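Local coordinates for aldose-aldose oxidoreductase (Caulobacter crescentus, PDB 5A04), which probably oxidises one aldose sugar while reducing another, using a tightly held NADP(H) cofactor as the hydride carrier, at residues R5-Y9 with L300-L305; V74-I80 with K98-E103; T90-A94 with A119-A123. One frame throughout, in Å; residues are numbered along the deposited sequence.

Contact 1 of 3, residues R5-Y9 with L300-L305; sequences RKLGY and LSECIL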
loop_
_atom_site.group_PDB
_atom_site.type_symbol
_atom_site.label_atom_id
_atom_site.label_comp_id
_atom_site.label_asym_id
_atom_site.label_seq_id
_atom_site.Cartn_x
_atom_site.Cartn_y
_atom_site.Cartn_z
ATOM N N ARG A 5 13.164 -8.412 42.095
ATOM C CA ARG A 5 13.507 -6.995 42.053
ATOM C C ARG A 5 12.602 -6.242 41.088
ATOM O O ARG A 5 12.498 -6.609 39.911
ATOM C CB ARG A 5 14.968 -6.798 41.639
ATOM C CG ARG A 5 15.992 -7.272 42.653
ATOM C CD ARG A 5 17.340 -7.471 41.977
ATOM N NE ARG A 5 17.239 -8.436 40.886
ATOM C CZ ARG A 5 18.213 -8.708 40.023
ATOM N NH1 ARG A 5 19.382 -8.083 40.112
ATOM N NH2 ARG A 5 18.014 -9.607 39.067
ATOM N N LYS A 6 11.951 -5.192 41.583
ATOM C CA LYS A 6 11.155 -4.319 40.719
ATOM C C LYS A 6 11.700 -2.899 40.734
ATOM O O LYS A 6 11.922 -2.322 41.795
ATOM C CB LYS A 6 9.690 -4.322 41.144
ATOM C CG LYS A 6 9.032 -5.693 41.019
ATOM C CD LYS A 6 7.524 -5.600 41.145
ATOM C CE LYS A 6 6.880 -6.969 41.027
ATOM N NZ LYS A 6 7.547 -7.944 41.935
ATOM N N LEU A 7 11.909 -2.329 39.553
ATOM C CA LEU A 7 12.343 -0.943 39.472
ATOM C C LEU A 7 11.128 -0.034 39.504
ATOM O O LEU A 7 10.071 -0.401 39.000
ATOM C CB LEU A 7 13.167 -0.703 38.209
ATOM C CG LEU A 7 14.477 -1.491 38.191
ATOM C CD1 LEU A 7 15.383 -0.935 37.115
ATOM C CD2 LEU A 7 15.165 -1.444 39.557
ATOM N N GLY A 8 11.277 1.151 40.090
ATOM C CA GLY A 8 10.147 2.048 40.273
ATOM C C GLY A 8 9.976 3.059 39.148
ATOM O O GLY A 8 10.909 3.769 38.796
ATOM N N TYR A 9 8.772 3.116 38.586
ATOM C CA TYR A 9 8.431 4.094 37.550
ATOM C C TYR A 9 7.743 5.337 38.108
ATOM O O TYR A 9 6.810 5.229 38.910
ATOM C CB TYR A 9 7.492 3.459 36.514
ATOM C CG TYR A 9 8.158 2.719 35.390
ATOM C CD1 TYR A 9 8.689 1.440 35.571
ATOM C CD2 TYR A 9 8.201 3.278 34.119
ATOM C CE1 TYR A 9 9.293 0.765 34.516
ATOM C CE2 TYR A 9 8.792 2.624 33.068
ATOM C CZ TYR A 9 9.333 1.371 33.255
ATOM O OH TYR A 9 9.914 0.732 32.175
ATOM N N LEU A 300 12.785 -2.300 29.852
ATOM C CA LEU A 300 13.706 -1.263 30.308
ATOM C C LEU A 300 14.267 -1.647 31.672
ATOM O O LEU A 300 15.472 -1.573 31.902
ATOM C CB LEU A 300 13.022 0.105 30.369
ATOM C CG LEU A 300 13.909 1.255 30.868
ATOM C CD1 LEU A 300 15.224 1.301 30.097
ATOM C CD2 LEU A 300 13.156 2.578 30.747
ATOM N N SER A 301 13.385 -2.086 32.562
ATOM C CA SER A 301 13.800 -2.517 33.896
ATOM C C SER A 301 14.848 -3.627 33.836
ATOM O O SER A 301 15.872 -3.577 34.536
ATOM C CB SER A 301 12.586 -2.992 34.697
ATOM O OG SER A 301 11.684 -1.923 34.899
ATOM N N GLU A 302 14.599 -4.622 32.995
ATOM C CA GLU A 302 15.536 -5.737 32.858
ATOM C C GLU A 302 16.865 -5.268 32.266
ATOM O O GLU A 302 17.921 -5.741 32.681
ATOM C CB GLU A 302 14.933 -6.853 32.004
ATOM C CG GLU A 302 13.716 -7.517 32.652
ATOM C CD GLU A 302 12.911 -8.373 31.672
ATOM O OE1 GLU A 302 13.409 -8.669 30.563
ATOM O OE2 GLU A 302 11.770 -8.744 32.017
ATOM N N CYS A 303 16.821 -4.334 31.314
ATOM C CA CYS A 303 18.061 -3.770 30.773
ATOM C C CYS A 303 18.886 -3.102 31.870
ATOM O O CYS A 303 20.111 -3.270 31.926
ATOM C CB CYS A 303 17.779 -2.762 29.657
ATOM S SG CYS A 303 17.299 -3.542 28.104
ATOM N N ILE A 304 18.220 -2.340 32.731
ATOM C CA ILE A 304 18.905 -1.682 33.843
ATOM C C ILE A 304 19.480 -2.720 34.814
ATOM O O ILE A 304 20.641 -2.618 35.218
ATOM C CB ILE A 304 17.958 -0.713 34.584
ATOM C CG1 ILE A 304 17.528 0.413 33.637
ATOM C CG2 ILE A 304 18.637 -0.144 35.830
ATOM C CD1 ILE A 304 16.298 1.188 34.112
ATOM N N LEU A 305 18.685 -3.727 35.160
ATOM C CA LEU A 305 19.120 -4.753 36.105
ATOM C C LEU A 305 20.297 -5.576 35.585
ATOM O O LEU A 305 21.085 -6.085 36.380
ATOM C CB LEU A 305 17.957 -5.687 36.457
ATOM C CG LEU A 305 16.828 -5.086 37.300
ATOM C CD1 LEU A 305 15.633 -6.033 37.361
ATOM C CD2 LEU A 305 17.326 -4.748 38.701
#
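L300 meets Y9 where helix 292-306, from the C-terminal part of the chain, lies over strand 7-12, the first strand of the Rossmann fold. Strand 7-9 and helix 300-305 run at 137° to each other, with axes 9.5 Å apart at the closest, so side chains fill most of the gap. The Y9 ring reaches across, bringing its hydroxyl beside the leucine: OH lies 3.6 Å from L300 CB. A tyrosine suits this place because its ring packs among apolar groups while its OH hydrogen-bonds the carbonyl of L297, one turn further back in the helix. S301 comes next, and it is small enough to let the strand draw near, with its CA 6.0 Å from that of L7. Its OG sits near the plane of the Y9 ring, at the edge, 3.6 Å from CE1, and also beside L7 CB; the buried hydroxyl is satisfied by that of S32, at the start of the neighbouring strand 32-38. One turn on, I304 takes the end of L7. The L7 side chain has CG opposite its carbonyl carbon (chi1 -64°), which swings the two methyls toward the helix: CD1 lodges against the branched beta carbon of I304, 3.6 Å from CG2. The rest of I304 spreads over I76 and H99, the next two strands of the sheet. L305 closes the contact. It slides past L7 in the opposite direction, CD2 to CD2 at 4.0 Å, and the same methyl reaches R5, whose flat guanidinium can rest on an apolar methyl while the residue as a whole stays at the surface. There L305 CD2 sits over the rim of one guanidinium face, 4.2 Å from NH1 of R5.

Contact 2 of 3, residues V74-I80 with K98-E103; sequences VDIVYVI and KHVMCE. With NDP (NADPH dihydro-nicotinamide-adenine-dinucleotide phosphate), chain G.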
loop_
_atom_site.group_PDB
_atom_site.type_symbol
_atom_site.label_atom_id
_atom_site.label_comp_id
_atom_site.label_asym_id
_atom_site.label_seq_id
_atom_site.Cartn_x
_atom_site.Cartn_y
_atom_site.Cartn_z
ATOM N N VAL A 74 12.251 5.946 42.910
ATOM C CA VAL A 74 12.067 6.176 41.478
ATOM C C VAL A 74 13.357 5.879 40.727
ATOM O O VAL A 74 14.384 6.531 40.947
ATOM C CB VAL A 74 11.612 7.610 41.187
ATOM C CG1 VAL A 74 11.532 7.852 39.664
ATOM C CG2 VAL A 74 10.271 7.880 41.860
ATOM N N ASP A 75 13.303 4.871 39.861
ATOM C CA ASP A 75 14.433 4.525 39.005
ATOM C C ASP A 75 14.274 5.068 37.587
ATOM O O ASP A 75 15.253 5.411 36.931
ATOM C CB ASP A 75 14.606 3.011 38.948
ATOM C CG ASP A 75 14.880 2.417 40.309
ATOM O OD1 ASP A 75 16.026 2.564 40.792
ATOM O OD2 ASP A 75 13.951 1.821 40.893
ATOM N N ILE A 76 13.029 5.127 37.130
ATOM C CA ILE A 76 12.703 5.435 35.735
ATOM C C ILE A 76 11.615 6.484 35.677
ATOM O O ILE A 76 10.658 6.420 36.442
ATOM C CB ILE A 76 12.201 4.177 34.965
ATOM C CG1 ILE A 76 13.268 3.082 34.952
ATOM C CG2 ILE A 76 11.776 4.551 33.548
ATOM C CD1 ILE A 76 12.693 1.672 34.712
ATOM N N VAL A 77 11.756 7.450 34.773
ATOM C CA VAL A 77 10.670 8.369 34.461
ATOM C C VAL A 77 10.130 8.033 33.068
ATOM O O VAL A 77 10.902 7.921 32.106
ATOM C CB VAL A 77 11.130 9.839 34.492
ATOM C CG1 VAL A 77 9.995 10.761 34.064
ATOM C CG2 VAL A 77 11.660 10.219 35.882
ATOM N N TYR A 78 8.816 7.872 32.969
ATOM C CA TYR A 78 8.169 7.569 31.698
ATOM C C TYR A 78 7.448 8.838 31.261
ATOM O O TYR A 78 6.465 9.250 31.870
ATOM C CB TYR A 78 7.216 6.373 31.865
ATOM C CG TYR A 78 6.644 5.748 30.600
ATOM C CD1 TYR A 78 6.757 6.370 29.359
ATOM C CD2 TYR A 78 5.975 4.523 30.663
ATOM C CE1 TYR A 78 6.212 5.795 28.220
ATOM C CE2 TYR A 78 5.426 3.937 29.531
ATOM C CZ TYR A 78 5.551 4.575 28.313
ATOM O OH TYR A 78 5.010 3.995 27.189
ATOM N N VAL A 79 7.982 9.474 30.223
ATOM C CA VAL A 79 7.440 10.720 29.705
ATOM C C VAL A 79 6.346 10.472 28.666
ATOM O O VAL A 79 6.614 9.919 27.593
ATOM C CB VAL A 79 8.560 11.569 29.076
ATOM C CG1 VAL A 79 7.979 12.854 28.482
ATOM C CG2 VAL A 79 9.640 11.876 30.126
ATOM N N ILE A 80 5.118 10.884 28.996
ATOM C CA ILE A 80 3.944 10.602 28.174
ATOM C C ILE A 80 3.169 11.909 27.951
ATOM O O ILE A 80 1.960 12.018 28.198
ATOM C CB ILE A 80 3.046 9.501 28.829
ATOM C CG1 ILE A 80 3.926 8.372 29.390
ATOM C CG2 ILE A 80 2.052 8.940 27.817
ATOM C CD1 ILE A 80 3.154 7.126 29.923
ATOM N N LYS A 98 17.667 9.847 36.687
ATOM C CA LYS A 98 16.728 8.766 36.351
ATOM C C LYS A 98 16.918 8.237 34.928
ATOM O O LYS A 98 17.255 8.990 34.005
ATOM C CB LYS A 98 15.280 9.236 36.519
ATOM C CG LYS A 98 14.979 9.952 37.853
ATOM C CD LYS A 98 15.387 9.109 39.060
ATOM C CE LYS A 98 14.915 9.763 40.346
ATOM N NZ LYS A 98 15.413 9.023 41.551
ATOM N N HIS A 99 16.702 6.932 34.763
ATOM C CA HIS A 99 16.574 6.333 33.444
ATOM C C HIS A 99 15.278 6.835 32.839
ATOM O O HIS A 99 14.396 7.272 33.562
ATOM C CB HIS A 99 16.570 4.812 33.538
ATOM C CG HIS A 99 17.779 4.255 34.226
ATOM N ND1 HIS A 99 18.955 3.991 33.559
ATOM C CD2 HIS A 99 17.987 3.898 35.515
ATOM C CE1 HIS A 99 19.837 3.488 34.407
ATOM N NE2 HIS A 99 19.275 3.422 35.602
ATOM N N VAL A 100 15.150 6.780 31.515
ATOM C CA VAL A 100 13.983 7.381 30.873
ATOM C C VAL A 100 13.347 6.451 29.848
ATOM O O VAL A 100 14.034 5.904 29.000
ATOM C CB VAL A 100 14.356 8.698 30.163
ATOM C CG1 VAL A 100 13.147 9.251 29.398
ATOM C CG2 VAL A 100 14.850 9.713 31.177
ATOM N N MET A 101 12.036 6.273 29.969
ATOM C CA MET A 101 11.197 5.752 28.902
ATOM C C MET A 101 10.488 6.957 28.298
ATOM O O MET A 101 9.847 7.725 29.009
ATOM C CB MET A 101 10.180 4.731 29.436
ATOM C CG MET A 101 9.296 4.131 28.367
ATOM S SD MET A 101 10.043 2.689 27.591
ATOM C CE MET A 101 9.797 1.471 28.894
ATOM N N CYS A 102 10.622 7.143 26.993
ATOM C CA CYS A 102 9.992 8.286 26.335
ATOM C C CYS A 102 9.046 7.802 25.238
ATOM O O CYS A 102 9.411 6.949 24.435
ATOM C CB CYS A 102 11.055 9.214 25.737
ATOM S SG CYS A 102 10.336 10.727 25.051
ATOM N N GLU A 103 7.835 8.341 25.195
ATOM C CA GLU A 103 6.899 7.928 24.157
ATOM C C GLU A 103 7.358 8.364 22.768
ATOM O O GLU A 103 8.165 9.272 22.630
ATOM C CB GLU A 103 5.493 8.476 24.441
ATOM C CG GLU A 103 4.580 7.413 25.052
ATOM C CD GLU A 103 4.656 6.117 24.283
ATOM O OE1 GLU A 103 4.504 6.161 23.041
ATOM O OE2 GLU A 103 4.904 5.060 24.904
HETATM P PA NDP G . -3.241 13.315 26.137
HETATM O O1A NDP G . -3.545 14.673 25.608
HETATM O O2A NDP G . -4.372 12.345 26.338
HETATM O O5B NDP G . -2.417 13.424 27.556
HETATM C C5B NDP G . -1.361 14.330 27.403
HETATM C C4B NDP G . -0.971 14.731 28.833
HETATM O O4B NDP G . 0.285 15.412 28.846
HETATM C C3B NDP G . -2.024 15.709 29.405
HETATM O O3B NDP G . -3.088 15.027 29.988
HETATM C C2B NDP G . -1.214 16.369 30.528
HETATM O O2B NDP G . -1.130 15.620 31.594
HETATM C C1B NDP G . 0.240 16.366 29.889
HETATM N N9A NDP G . 0.628 17.683 29.376
HETATM C C8A NDP G . 1.710 18.454 29.789
HETATM N N7A NDP G . 1.790 19.635 29.145
HETATM C C5A NDP G . 0.702 19.628 28.268
HETATM C C6A NDP G . 0.243 20.567 27.325
HETATM N N6A NDP G . 0.915 21.756 27.147
HETATM N N1A NDP G . -0.870 20.332 26.565
HETATM C C2A NDP G . -1.489 19.115 26.800
HETATM N N3A NDP G . -1.169 18.131 27.647
HETATM C C4A NDP G . -0.045 18.416 28.395
HETATM O O3 NDP G . -2.191 12.759 24.978
HETATM P PN NDP G . -1.989 11.145 24.895
HETATM O O1N NDP G . -1.735 10.518 26.204
HETATM O O2N NDP G . -2.794 10.509 23.784
HETATM O O5D NDP G . -0.415 11.133 24.111
HETATM C C5D NDP G . 0.617 11.601 24.934
HETATM C C4D NDP G . 1.944 11.019 24.372
HETATM O O4D NDP G . 1.813 9.567 24.293
HETATM C C3D NDP G . 2.214 11.502 22.898
HETATM O O3D NDP G . 3.631 11.644 22.686
HETATM C C2D NDP G . 1.698 10.350 22.048
HETATM O O2D NDP G . 2.414 10.215 20.832
HETATM C C1D NDP G . 2.052 9.133 22.974
HETATM N N1N NDP G . 1.126 8.025 22.732
HETATM C C2N NDP G . 1.618 6.759 22.458
HETATM C C3N NDP G . 0.740 5.731 22.261
HETATM C C7N NDP G . 1.254 4.394 21.967
HETATM O O7N NDP G . 0.507 3.462 21.616
HETATM N N7N NDP G . 2.619 4.152 22.092
HETATM C C4N NDP G . -0.737 5.914 22.328
HETATM C C5N NDP G . -1.156 7.300 22.583
HETATM C C6N NDP G . -0.265 8.270 22.778
HETATM P P2B NDP G . -1.252 16.389 33.131
HETATM O O1X NDP G . -0.186 17.451 32.993
HETATM O O2X NDP G . -2.675 16.852 33.057
HETATM O O3X NDP G . -0.948 15.241 34.092
#
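V77 and V79 are stitched to H99, M101 and E103 by the regular alternation of a parallel pair. V77 N bonds H99 O, M101 N bonds V77 O, V79 N bonds M101 O at 2.8 Å, and E103 N closes the series on V79 O; H99 N on D75 O opens it. CA-H groups of I76, Y78 and V100 add weaker contacts to the carbonyls opposite. At the start K98 bends at chi2 (-54°), turning its chain across V74 at about a right angle so that NZ gives a 2.8 Å bond to V74 O, with N71 O as second acceptor; a lysine can thus bury its stem on V74 and V77 and still satisfy its ammonium. These are neighbouring strands of the Rossmann sheet, joined by helix 86-95 as a beta-alpha-beta unit, and beta-branched residues such as V77, V79 and V100 suit the face that helix covers. On the other face M101 runs beside Y78, pointing the same way: its CG stands 3.5 Å from the ring centroid in a CH-pi contact, and SD lies farther out above the same face, a Met-aromatic contact. I80 CD1 covers the opposite ring face, so the tyrosine is clamped between two aliphatic groups. With CG trans to its own nitrogen (chi1 -169°), Y78 reaches along the strand to E103. Its OH gives a 2.5 Å bond to the anti lone pair of E103 OE2, in the plane of the ring, and Q296 NE2 also bonds that hydroxyl. A phenylalanine in place of Y78 would probably keep the clamp but leave OE2 without this donor and the carboxylate freer to turn. The other oxygen serves the cofactor: NADPH donates through its carboxamide N7N to E103 OE1 at 2.9 Å, nearly straight at 174°.

Contact 3 of 3, residues T90-A94 with A119-A123; sequences TERAA and ACKKA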
loop_
_atom_site.group_PDB
_atom_site.type_symbol
_atom_site.label_atom_id
_atom_site.label_comp_id
_atom_site.label_asym_id
_atom_site.label_seq_id
_atom_site.Cartn_x
_atom_site.Cartn_y
_atom_site.Cartn_z
ATOM N N THR A 90 12.625 14.771 29.349
ATOM C CA THR A 90 13.655 13.741 29.305
ATOM C C THR A 90 14.964 14.276 29.883
ATOM O O THR A 90 15.604 13.610 30.691
ATOM C CB THR A 90 13.871 13.234 27.865
ATOM O OG1 THR A 90 12.696 12.499 27.466
ATOM C CG2 THR A 90 15.073 12.328 27.779
ATOM N N GLU A 91 15.346 15.486 29.483
ATOM C CA GLU A 91 16.581 16.084 29.990
ATOM C C GLU A 91 16.528 16.302 31.503
ATOM O O GLU A 91 17.490 16.006 32.213
ATOM C CB GLU A 91 16.854 17.409 29.270
ATOM C CG GLU A 91 17.209 17.209 27.810
ATOM C CD GLU A 91 17.222 18.515 27.012
ATOM O OE1 GLU A 91 16.531 19.491 27.391
ATOM O OE2 GLU A 91 17.898 18.551 25.979
ATOM N N ARG A 92 15.401 16.807 31.987
ATOM C CA ARG A 92 15.224 17.022 33.421
ATOM C C ARG A 92 15.248 15.701 34.193
ATOM O O ARG A 92 15.846 15.616 35.265
ATOM C CB ARG A 92 13.923 17.782 33.680
ATOM C CG ARG A 92 14.000 19.256 33.269
ATOM C CD ARG A 92 12.642 19.911 33.336
ATOM N NE ARG A 92 12.179 20.086 34.711
ATOM C CZ ARG A 92 10.950 20.481 35.038
ATOM N NH1 ARG A 92 10.046 20.705 34.089
ATOM N NH2 ARG A 92 10.614 20.636 36.319
ATOM N N ALA A 93 14.618 14.673 33.639
ATOM C CA ALA A 93 14.669 13.346 34.259
ATOM C C ALA A 93 16.110 12.836 34.347
ATOM O O ALA A 93 16.541 12.330 35.384
ATOM C CB ALA A 93 13.793 12.358 33.471
ATOM N N ALA A 94 16.855 12.976 33.253
ATOM C CA ALA A 94 18.251 12.547 33.242
ATOM C C ALA A 94 19.100 13.329 34.261
ATOM O O ALA A 94 19.930 12.741 34.959
ATOM C CB ALA A 94 18.843 12.683 31.831
ATOM N N ALA A 119 22.023 13.908 26.775
ATOM C CA ALA A 119 21.709 14.181 28.176
ATOM C C ALA A 119 21.712 12.875 28.970
ATOM O O ALA A 119 22.249 12.807 30.088
ATOM C CB ALA A 119 20.360 14.895 28.307
ATOM N N CYS A 120 21.123 11.834 28.393
ATOM C CA CYS A 120 21.052 10.558 29.096
ATOM C C CYS A 120 22.433 9.923 29.206
ATOM O O CYS A 120 22.776 9.334 30.241
ATOM C CB CYS A 120 20.057 9.628 28.401
ATOM S SG CYS A 120 18.370 10.250 28.634
ATOM N N LYS A 121 23.235 10.081 28.154
ATOM C CA LYS A 121 24.610 9.592 28.156
ATOM C C LYS A 121 25.442 10.296 29.223
ATOM O O LYS A 121 26.189 9.652 29.965
ATOM C CB LYS A 121 25.259 9.780 26.782
ATOM C CG LYS A 121 26.705 9.278 26.702
ATOM C CD LYS A 121 27.251 9.405 25.283
ATOM C CE LYS A 121 28.678 8.875 25.178
ATOM N NZ LYS A 121 29.620 9.754 25.922
ATOM N N LYS A 122 25.312 11.614 29.303
ATOM C CA LYS A 122 26.037 12.382 30.307
ATOM C C LYS A 122 25.674 11.929 31.730
ATOM O O LYS A 122 26.531 11.862 32.613
ATOM C CB LYS A 122 25.751 13.872 30.132
ATOM C CG LYS A 122 26.466 14.752 31.150
ATOM C CD LYS A 122 26.186 16.215 30.875
ATOM C CE LYS A 122 26.885 17.123 31.885
ATOM N NZ LYS A 122 26.533 18.557 31.640
ATOM N N ALA A 123 24.400 11.592 31.931
ATOM C CA ALA A 123 23.898 11.146 33.229
ATOM C C ALA A 123 24.241 9.696 33.533
ATOM O O ALA A 123 24.058 9.239 34.669
ATOM C CB ALA A 123 22.376 11.336 33.298
#
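A94 is the bump at the centre of this contact, and the hollow it enters is the triangle formed by A119, C120 and A123 on the neighbouring helix. The two helices are consecutive crossovers of the Rossmann fold: helix 86-95 links strands 76-79 and 99-102, and helix 110-123 leads on from strand 99-102 to strand 127-129. Lying side by side on the same face of the sheet, they run almost exactly parallel, with 2° between the axes of these short pieces and 9.0 Å separating them. Small residues make that spacing possible. The A94 methyl sits 3.8 Å from A119 O, with C120 SG at 4.0 Å and the A123 methyl at 4.1 Å from its CB; the methyl of an alanine is short enough to fit against the A119 carbonyl. Toward the sheet, the next bump is C120. Its SG lies between T90 and A94, 4.0 Å from T90 CG2, and a small, apolar thiol suits this buried slot. T90 turns the methyl to the sulfur and OG1 back along its own helix (chi1 -69°), where the hydroxyl is satisfied by the carbonyl of H86, so a polar residue can line an apolar groove. On the outer flank the A119 methyl meets the stem of E91: CG is 3.9 Å from A119 CB, while the carboxylate goes on to a salt bridge with R87. The last filling is at the C-terminal end, where the A123 methyl presses on the backbone of the first helix, CB 3.3 Å from A94 O.

All three contacts involve the Rossmann domain; contacts 2 and 3 lie wholly within it, their segments alternating along the chain (74-80, 90-94, 98-103, 119-123) as strand, helix, strand and helix. Contact 1 brings a helix of the C-terminal part, nearly 300 residues later, onto the first strand, closing a loop that holds both others. Centres of contacts 1 and 2 are about 11 Å apart, of 2 and 3 about 10 Å, of 1 and 3 about 17 Å. Contact 2 is the middle layer: its strand 76-79 neighbours strand 7-12, helix 292-306 covers the face of I76 and M101, and A93 of helix 86-95 packs on V77 and V100 on the opposite one. Helices thus enclose the cofactor-binding sheet.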